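Side-chain contacts in penicillin-binding protein activator LpoA (Escherichia coli, PDB 6DR3), which regulates peptidoglycan synthesis, being essential for penicillin-binding protein 1A function and stimulating its transpeptidase activity in vitro, and is represented here by its amino-terminal domain: residues A[131-136]-A[142-147]; A[112-117]-A[123-128]; A[147-152]-A[214-219]. All blocks are in the same frame, centred on the assembly; numbering follows the deposited sequence. Where two conformers were deposited one is given.

In the fold
Coming from the N terminus, the chain reaches contact 2 first: helix 103-117 turns through a short loop without helix into helix 123-132, and residues 112-117 pack against 123-128. Contact 1 closes the next turn, where 131-136, the last part of that helix plus a 3-10 segment, meets 142-147 on helix 138-153. Contact 3 begins where contact 1 ends, the two sharing A147, and spans 61 residues to bring 214-219 back onto the same helix. The three follow in series, with none inside another. Q132 of contact 1 touches I114 of contact 2, D146 of contact 1 bonds to T214 and Q215 of contact 3, and L126 of contact 2 packs on A151 and L152 of contact 3.

Contact 1: residues A[131-136]-A[142-147]; sequences AQEPLL and QQNIDA
The side-chain nitrogen ND2 of N144 is held by two carbonyl oxygens: OE1 of Q132 across the contact, and the backbone oxygen of L129 one turn earlier on the same helix as Q132. The bond from N144 ND2 to Q132 OE1 measures 3.1 Å and bends to 150° at the hydrogen. It uses a lone pair of the Q132 carbonyl, in the plane of that group, and the oxygen lies nearly in the amide plane of N144 too. The two amide planes are nonetheless turned 54° apart, and the side chains run alongside each other, pointing opposite ways.

Q132 gets there as an extended chain, CG anti to the backbone N (chi1 -173°). Its NE2 is taken by Q111 OE1 and by the backbone oxygen of A107, so the amide is held at both ends and its rotation is fixed.

Apolar carbons pack round the rest of N144. CD1 of L136 comes across its CB at 3.6 Å, the two side chains at about a right angle. On the oxygen side, CB of E133 stands 3.6 Å from OD1 of N144. The E133 chain then bends at chi2 and carries its carboxylate away to a salt bridge with K141, whose NZ also reaches the backbone oxygen of L136.

N144 thus joins helix 138-153 to the end of helix 123-132 and the 3-10 turn after it, while Q132 carries the link on to helix 103-117, where it also packs against W110 and I114.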
loop_
_atom_site.group_PDB
_atom_site.type_symbol
_atom_site.label_atom_id
_atom_site.label_comp_id
_atom_site.label_asym_id
_atom_site.label_seq_id
_atom_site.Cartn_x
_atom_site.Cartn_y
_atom_site.Cartn_z
ATOM N N ALA A 131 7.265 4.108 -0.851
ATOM C CA ALA A 131 7.065 4.522 0.534
ATOM C C ALA A 131 6.381 3.433 1.351
ATOM O O ALA A 131 6.616 3.326 2.560
ATOM C CB ALA A 131 6.245 5.811 0.582
ATOM N N GLN A 132 5.538 2.618 0.713
ATOM C CA GLN A 132 4.806 1.578 1.427
ATOM C C GLN A 132 5.654 0.337 1.679
ATOM O O GLN A 132 5.485 -0.319 2.712
ATOM C CB GLN A 132 3.558 1.185 0.638
ATOM C CG GLN A 132 2.620 0.229 1.374
ATOM C CD GLN A 132 1.643 -0.455 0.439
ATOM O OE1 GLN A 132 2.040 -1.027 -0.577
ATOM N NE2 GLN A 132 0.357 -0.399 0.775
ATOM N N GLU A 133 6.554 0.001 0.757
ATOM C CA GLU A 133 7.257 -1.277 0.825
ATOM C C GLU A 133 7.931 -1.533 2.168
ATOM O O GLU A 133 7.812 -2.660 2.678
ATOM C CB GLU A 133 8.274 -1.357 -0.323
ATOM C CG GLU A 133 9.098 -2.640 -0.352
ATOM C CD GLU A 133 10.269 -2.618 0.615
ATOM O OE1 GLU A 133 10.820 -1.524 0.863
ATOM O OE2 GLU A 133 10.634 -3.692 1.134
ATOM N N PRO A 134 8.637 -0.581 2.785
ATOM C CA PRO A 134 9.276 -0.879 4.078
ATOM C C PRO A 134 8.285 -1.212 5.181
ATOM O O PRO A 134 8.679 -1.807 6.190
ATOM C CB PRO A 134 10.055 0.407 4.397
ATOM C CG PRO A 134 10.152 1.146 3.104
ATOM C CD PRO A 134 8.924 0.791 2.337
ATOM N N LEU A 135 7.015 -0.844 5.024
ATOM C CA LEU A 135 6.005 -1.086 6.046
ATOM C C LEU A 135 5.359 -2.462 5.939
ATOM O O LEU A 135 4.637 -2.860 6.858
ATOM C CB LEU A 135 4.912 -0.013 5.959
ATOM C CG LEU A 135 5.388 1.431 5.772
ATOM C CD1 LEU A 135 4.202 2.373 5.612
ATOM C CD2 LEU A 135 6.269 1.874 6.930
ATOM N N LEU A 136 5.606 -3.197 4.858
ATOM C CA LEU A 136 4.907 -4.444 4.582
ATOM C C LEU A 136 5.715 -5.637 5.077
ATOM O O LEU A 136 6.949 -5.634 5.018
ATOM C CB LEU A 136 4.644 -4.594 3.081
ATOM C CG LEU A 136 3.837 -3.478 2.417
ATOM C CD1 LEU A 136 3.835 -3.660 0.904
ATOM C CD2 LEU A 136 2.418 -3.452 2.960
ATOM N N GLN A 142 6.406 -8.934 -1.988
ATOM C CA GLN A 142 6.527 -9.354 -3.383
ATOM C C GLN A 142 5.424 -8.744 -4.236
ATOM O O GLN A 142 5.674 -8.265 -5.350
ATOM C CB GLN A 142 6.487 -10.880 -3.473
ATOM C CG GLN A 142 6.806 -11.429 -4.855
ATOM C CD GLN A 142 8.262 -11.250 -5.223
ATOM O OE1 GLN A 142 9.137 -11.908 -4.663
ATOM N NE2 GLN A 142 8.531 -10.354 -6.164
ATOM N N GLN A 143 4.193 -8.764 -3.724
ATOM C CA GLN A 143 3.067 -8.127 -4.396
ATOM C C GLN A 143 3.365 -6.662 -4.698
ATOM O O GLN A 143 3.132 -6.180 -5.815
ATOM C CB GLN A 143 1.828 -8.283 -3.510
ATOM C CG GLN A 143 0.668 -7.384 -3.842
ATOM C CD GLN A 143 0.652 -6.098 -3.036
ATOM O OE1 GLN A 143 1.229 -6.015 -1.950
ATOM N NE2 GLN A 143 -0.020 -5.085 -3.567
ATOM N N ASN A 144 3.895 -5.937 -3.712
ATOM C CA ASN A 144 4.267 -4.542 -3.919
ATOM C C ASN A 144 5.402 -4.415 -4.930
ATOM O O ASN A 144 5.361 -3.558 -5.822
ATOM C CB ASN A 144 4.659 -3.918 -2.576
ATOM C CG ASN A 144 5.296 -2.549 -2.722
ATOM O OD1 ASN A 144 6.425 -2.424 -3.197
ATOM N ND2 ASN A 144 4.581 -1.515 -2.297
ATOM N N ILE A 145 6.425 -5.261 -4.804
ATOM C CA ILE A 145 7.561 -5.212 -5.722
ATOM C C ILE A 145 7.103 -5.472 -7.154
ATOM O O ILE A 145 7.524 -4.782 -8.092
ATOM C CB ILE A 145 8.640 -6.216 -5.270
ATOM C CG1 ILE A 145 9.303 -5.711 -3.985
ATOM C CG2 ILE A 145 9.687 -6.446 -6.364
ATOM C CD1 ILE A 145 10.152 -6.739 -3.283
ATOM N N ASP A 146 6.232 -6.466 -7.343
ATOM C CA ASP A 146 5.771 -6.798 -8.689
ATOM C C ASP A 146 4.928 -5.684 -9.289
ATOM O O ASP A 146 4.975 -5.465 -10.506
ATOM C CB ASP A 146 4.982 -8.104 -8.662
ATOM C CG ASP A 146 5.855 -9.301 -8.356
ATOM O OD1 ASP A 146 7.096 -9.154 -8.374
ATOM O OD2 ASP A 146 5.305 -10.392 -8.095
ATOM N N ALA A 147 4.149 -4.979 -8.465
ATOM C CA ALA A 147 3.409 -3.823 -8.961
ATOM C C ALA A 147 4.358 -2.699 -9.351
ATOM O O ALA A 147 4.144 -2.022 -10.364
ATOM C CB ALA A 147 2.411 -3.345 -7.909
#

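Contact 2: residues A[112-117]-A[123-128]; sequences AKIDAS and IDLLRA
A helical hairpin of the kind found in TPR-like domains brings I114 and S117 of helix 103-117 against L125 and A128 of helix 123-132. The short segments run antiparallel at 153°, their axes 9.2 Å apart at closest approach, and no hydrogen bond spans them.

I114 makes the largest share from its side, with two branches spread over two partners. CG2 stands anti to the backbone N and meets CD1 of L125 at 3.9 Å. CG1, anti to the carbonyl carbon instead (chi1 -66°), reaches CB of A128 at the same 3.9 Å. The side chains of I114 and L125 cross at about a right angle, and CD1 of L125 also comes down to CA of I114 at 4.0 Å, close to the helix backbone.

The same methyl serves a second neighbour: L125 CD1 lies 4.1 Å from CB of S117, one turn further along helix 103-117. L125 thus fits its CD1 between I114 and S117. At the other end CB of A128 also meets CB of K113 at 4.2 Å. Beyond these segments, I114 continues onto L129 of helix 123-132, and on the far side of helix 103-117 A112 packs against helices 66-82 and 86-93.

Contact between the two helices here is therefore almost wholly van der Waals. K113 NZ and D124 OD2 stay 6.5 Å apart, without contact, so any attraction between their charges probably adds only a weak long-range term to the packing of aliphatic branches.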
loop_
_atom_site.group_PDB
_atom_site.type_symbol
_atom_site.label_atom_id
_atom_site.label_comp_id
_atom_site.label_asym_id
_atom_site.label_seq_id
_atom_site.Cartn_x
_atom_site.Cartn_y
_atom_site.Cartn_z
ATOM N N ALA A 112 -4.087 3.509 -0.043
ATOM C CA ALA A 112 -5.122 4.399 -0.561
ATOM C C ALA A 112 -4.583 5.256 -1.699
ATOM O O ALA A 112 -5.280 5.491 -2.694
ATOM C CB ALA A 112 -5.669 5.279 0.562
ATOM N N LYS A 113 -3.343 5.731 -1.577
ATOM C CA LYS A 113 -2.744 6.494 -2.665
ATOM C C LYS A 113 -2.496 5.609 -3.879
ATOM O O LYS A 113 -2.712 6.034 -5.019
ATOM C CB LYS A 113 -1.442 7.147 -2.199
ATOM C CG LYS A 113 -1.613 8.071 -1.003
ATOM C CD LYS A 113 -0.585 9.192 -1.004
ATOM C CE LYS A 113 -0.947 10.284 -1.999
ATOM N NZ LYS A 113 -0.010 11.438 -1.928
ATOM N N ILE A 114 -2.043 4.374 -3.655
ATOM C CA ILE A 114 -1.872 3.430 -4.757
ATOM C C ILE A 114 -3.208 3.176 -5.443
ATOM O O ILE A 114 -3.320 3.242 -6.673
ATOM C CB ILE A 114 -1.237 2.122 -4.247
ATOM C CG1 ILE A 114 0.189 2.380 -3.759
ATOM C CG2 ILE A 114 -1.228 1.054 -5.343
ATOM C CD1 ILE A 114 0.758 1.263 -2.912
ATOM N N ASP A 115 -4.245 2.877 -4.654
ATOM C CA ASP A 115 -5.567 2.643 -5.225
ATOM C C ASP A 115 -6.073 3.861 -5.986
ATOM O O ASP A 115 -6.767 3.714 -7.000
ATOM C CB ASP A 115 -6.557 2.263 -4.122
ATOM C CG ASP A 115 -6.200 0.953 -3.439
ATOM O OD1 ASP A 115 -5.301 0.242 -3.942
ATOM O OD2 ASP A 115 -6.812 0.633 -2.396
ATOM N N ALA A 116 -5.739 5.066 -5.519
ATOM C CA ALA A 116 -6.224 6.276 -6.175
ATOM C C ALA A 116 -5.654 6.431 -7.579
ATOM O O ALA A 116 -6.276 7.078 -8.429
ATOM C CB ALA A 116 -5.879 7.504 -5.332
ATOM N N SER A 117 -4.480 5.856 -7.842
ATOM C CA SER A 117 -3.868 5.953 -9.162
ATOM C C SER A 117 -4.444 4.952 -10.151
ATOM O O SER A 117 -4.332 5.167 -11.362
ATOM C CB SER A 117 -2.354 5.754 -9.052
ATOM O OG SER A 117 -1.752 6.840 -8.366
ATOM N N ILE A 123 5.193 8.876 -11.697
ATOM C CA ILE A 123 6.157 9.030 -10.613
ATOM C C ILE A 123 5.444 9.016 -9.268
ATOM O O ILE A 123 6.007 8.568 -8.262
ATOM C CB ILE A 123 6.984 10.316 -10.809
ATOM C CG1 ILE A 123 8.154 10.342 -9.824
ATOM C CG2 ILE A 123 6.101 11.557 -10.658
ATOM C CD1 ILE A 123 9.186 11.408 -10.125
ATOM N N ASP A 124 4.198 9.489 -9.228
ATOM C CA ASP A 124 3.442 9.478 -7.980
ATOM C C ASP A 124 3.177 8.052 -7.514
ATOM O O ASP A 124 3.317 7.743 -6.325
ATOM C CB ASP A 124 2.127 10.235 -8.160
ATOM C CG ASP A 124 2.328 11.630 -8.723
ATOM O OD1 ASP A 124 2.639 11.749 -9.928
ATOM O OD2 ASP A 124 2.175 12.606 -7.961
ATOM N N LEU A 125 2.795 7.168 -8.438
ATOM C CA LEU A 125 2.522 5.783 -8.062
ATOM C C LEU A 125 3.790 5.081 -7.598
ATOM O O LEU A 125 3.768 4.340 -6.608
ATOM C CB LEU A 125 1.895 5.029 -9.235
ATOM C CG LEU A 125 1.643 3.536 -9.007
ATOM C CD1 LEU A 125 0.712 3.310 -7.820
ATOM C CD2 LEU A 125 1.077 2.895 -10.261
ATOM N N LEU A 126 4.901 5.295 -8.305
ATOM C CA LEU A 126 6.167 4.695 -7.896
ATOM C C LEU A 126 6.542 5.131 -6.487
ATOM O O LEU A 126 6.917 4.305 -5.648
ATOM C CB LEU A 126 7.267 5.068 -8.893
ATOM C CG LEU A 126 7.085 4.526 -10.314
ATOM C CD1 LEU A 126 8.131 5.103 -11.251
ATOM C CD2 LEU A 126 7.141 3.005 -10.333
ATOM N N ARG A 127 6.433 6.431 -6.203
ATOM C CA ARG A 127 6.768 6.930 -4.874
ATOM C C ARG A 127 5.876 6.306 -3.808
ATOM O O ARG A 127 6.338 6.005 -2.701
ATOM C CB ARG A 127 6.650 8.454 -4.839
ATOM C CG ARG A 127 7.757 9.192 -5.579
ATOM C CD ARG A 127 7.686 10.687 -5.302
ATOM N NE ARG A 127 8.864 11.407 -5.793
ATOM C CZ ARG A 127 8.866 12.303 -6.780
ATOM N NH1 ARG A 127 7.748 12.633 -7.420
ATOM N NH2 ARG A 127 10.006 12.886 -7.130
ATOM N N ALA A 128 4.595 6.102 -4.120
ATOM C CA ALA A 128 3.682 5.517 -3.144
ATOM C C ALA A 128 4.036 4.060 -2.873
ATOM O O ALA A 128 4.063 3.620 -1.717
ATOM C CB ALA A 128 2.239 5.642 -3.634
#

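Contact 3: residues A[147-152]-A[214-219]; sequences ATWQAL and TQLVNV
L216 covers one face of the W149 indole and Q215 comes against its pyrrole end. CD1 of L216 makes a CH-pi contact, 3.8 Å from the centroid of the six-membered ring and 13° off its normal. While CD1 lies over that ring, the other methyl, CD2 of L216, drops toward the rim at NE1, CE2 and CZ2, 3.6 Å from W149 CZ2. The two side chains cross at about a right angle.

Q215 lies alongside W149, pointing the other way. Its CB approaches W149 CD1 obliquely at 3.7 Å, and the bend at chi2 brings the amide back beside the indole, with NE2 at the ring edge and the two planes 73° apart.

That amide is held from its nitrogen: Q215 NE2 bonds to the backbone oxygen of D146 on helix 138-153 and also donates to a water at 3.0 Å. The water accepts a second bond, 2.7 Å long, from NE2 of Q150, and so bridges the two glutamines on the exposed side of the contact. D146 holds the same short helix a second time, its OD1 taking the backbone N of T214.

Further out, the indole is placed by its own first torsion, CG anti to the backbone N (chi1 -178°), and by neighbours beyond the two segments. It packs on P213 and L178 and meets W182 edge-to-face.

This is helix-to-helix packing within an all-helical domain described as having TPR-like motifs: W149 of helix 138-153 lies between helix 170-185 and the short helix 214-217, joining pieces distant in sequence.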
loop_
_atom_site.group_PDB
_atom_site.type_symbol
_atom_site.label_atom_id
_atom_site.label_comp_id
_atom_site.label_asym_id
_atom_site.label_seq_id
_atom_site.Cartn_x
_atom_site.Cartn_y
_atom_site.Cartn_z
ATOM N N ALA A 147 4.149 -4.979 -8.465
ATOM C CA ALA A 147 3.409 -3.823 -8.961
ATOM C C ALA A 147 4.358 -2.699 -9.351
ATOM O O ALA A 147 4.144 -2.022 -10.364
ATOM C CB ALA A 147 2.411 -3.345 -7.909
ATOM N N THR A 148 5.413 -2.484 -8.561
ATOM C CA THR A 148 6.422 -1.498 -8.929
ATOM C C THR A 148 7.032 -1.830 -10.284
ATOM O O THR A 148 7.249 -0.937 -11.112
ATOM C CB THR A 148 7.513 -1.428 -7.857
ATOM O OG1 THR A 148 6.922 -1.184 -6.574
ATOM C CG2 THR A 148 8.505 -0.312 -8.169
ATOM N N TRP A 149 7.306 -3.112 -10.537
ATOM C CA TRP A 149 7.925 -3.479 -11.804
ATOM C C TRP A 149 6.962 -3.296 -12.971
ATOM O O TRP A 149 7.362 -2.812 -14.035
ATOM C CB TRP A 149 8.430 -4.919 -11.771
ATOM C CG TRP A 149 9.095 -5.263 -13.057
ATOM C CD1 TRP A 149 8.687 -6.180 -13.981
ATOM C CD2 TRP A 149 10.272 -4.649 -13.593
ATOM N NE1 TRP A 149 9.549 -6.188 -15.052
ATOM C CE2 TRP A 149 10.531 -5.256 -14.836
ATOM C CE3 TRP A 149 11.139 -3.652 -13.134
ATOM C CZ2 TRP A 149 11.621 -4.898 -15.625
ATOM C CZ3 TRP A 149 12.220 -3.300 -13.919
ATOM C CH2 TRP A 149 12.453 -3.921 -15.150
ATOM N N GLN A 150 5.693 -3.679 -12.804
ATOM C CA GLN A 150 4.744 -3.494 -13.897
ATOM C C GLN A 150 4.643 -2.025 -14.283
ATOM O O GLN A 150 4.587 -1.692 -15.473
ATOM C CB GLN A 150 3.364 -4.039 -13.525
ATOM C CG GLN A 150 2.308 -3.733 -14.596
ATOM C CD GLN A 150 0.998 -4.467 -14.390
ATOM O OE1 GLN A 150 -0.062 -3.848 -14.282
ATOM N NE2 GLN A 150 1.058 -5.792 -14.358
ATOM N N ALA A 151 4.618 -1.130 -13.292
ATOM C CA ALA A 151 4.562 0.296 -13.591
ATOM C C ALA A 151 5.795 0.741 -14.366
ATOM O O ALA A 151 5.694 1.535 -15.309
ATOM C CB ALA A 151 4.421 1.099 -12.297
ATOM N N LEU A 152 6.967 0.233 -13.987
ATOM C CA LEU A 152 8.197 0.592 -14.687
ATOM C C LEU A 152 8.200 0.051 -16.112
ATOM O O LEU A 152 8.489 0.785 -17.065
ATOM C CB LEU A 152 9.404 0.072 -13.908
ATOM C CG LEU A 152 9.619 0.748 -12.554
ATOM C CD1 LEU A 152 10.520 -0.096 -11.666
ATOM C CD2 LEU A 152 10.207 2.141 -12.747
ATOM N N THR A 214 8.783 -10.942 -9.769
ATOM C CA THR A 214 8.426 -12.242 -10.326
ATOM C C THR A 214 8.529 -12.240 -11.845
ATOM O O THR A 214 8.927 -13.241 -12.452
ATOM C CB THR A 214 7.010 -12.617 -9.882
ATOM O OG1 THR A 214 6.974 -12.730 -8.453
ATOM C CG2 THR A 214 6.562 -13.938 -10.508
ATOM N N GLN A 215 8.176 -11.120 -12.478
ATOM C CA GLN A 215 8.165 -11.060 -13.935
ATOM C C GLN A 215 9.562 -11.240 -14.512
ATOM O O GLN A 215 9.706 -11.696 -15.652
ATOM C CB GLN A 215 7.564 -9.733 -14.401
ATOM C CG GLN A 215 6.175 -9.440 -13.838
ATOM C CD GLN A 215 6.218 -8.620 -12.558
ATOM O OE1 GLN A 215 7.063 -8.842 -11.690
ATOM N NE2 GLN A 215 5.306 -7.660 -12.441
ATOM N N LEU A 216 10.598 -10.891 -13.751
ATOM C CA LEU A 216 11.970 -11.020 -14.225
ATOM C C LEU A 216 12.597 -12.364 -13.885
ATOM O O LEU A 216 13.598 -12.740 -14.507
ATOM C CB LEU A 216 12.835 -9.895 -13.643
ATOM C CG LEU A 216 12.442 -8.482 -14.081
ATOM C CD1 LEU A 216 13.253 -7.434 -13.332
ATOM C CD2 LEU A 216 12.613 -8.316 -15.586
ATOM N N VAL A 217 12.041 -13.095 -12.922
ATOM C CA VAL A 217 12.545 -14.424 -12.585
ATOM C C VAL A 217 11.901 -15.493 -13.457
ATOM O O VAL A 217 12.590 -16.345 -14.026
ATOM C CB VAL A 217 12.314 -14.707 -11.084
ATOM C CG1 VAL A 217 12.772 -16.117 -10.717
ATOM C CG2 VAL A 217 13.037 -13.677 -10.230
ATOM N N ASN A 218 10.575 -15.461 -13.580
ATOM C CA ASN A 218 9.837 -16.464 -14.346
ATOM C C ASN A 218 9.776 -16.002 -15.797
ATOM O O ASN A 218 8.865 -15.281 -16.207
ATOM C CB ASN A 218 8.446 -16.669 -13.757
ATOM C CG ASN A 218 8.484 -17.048 -12.288
ATOM O OD1 ASN A 218 9.518 -17.474 -11.771
ATOM N ND2 ASN A 218 7.353 -16.900 -11.608
ATOM N N VAL A 219 10.766 -16.426 -16.587
ATOM C CA VAL A 219 10.875 -16.040 -17.987
ATOM C C VAL A 219 11.186 -17.279 -18.818
ATOM O O VAL A 219 11.705 -18.279 -18.319
ATOM C CB VAL A 219 11.950 -14.952 -18.204
ATOM C CG1 VAL A 219 11.525 -13.652 -17.534
ATOM C CG2 VAL A 219 13.301 -15.413 -17.670
HETATM O O HOH W 1 3.169 -7.412 -14.473
#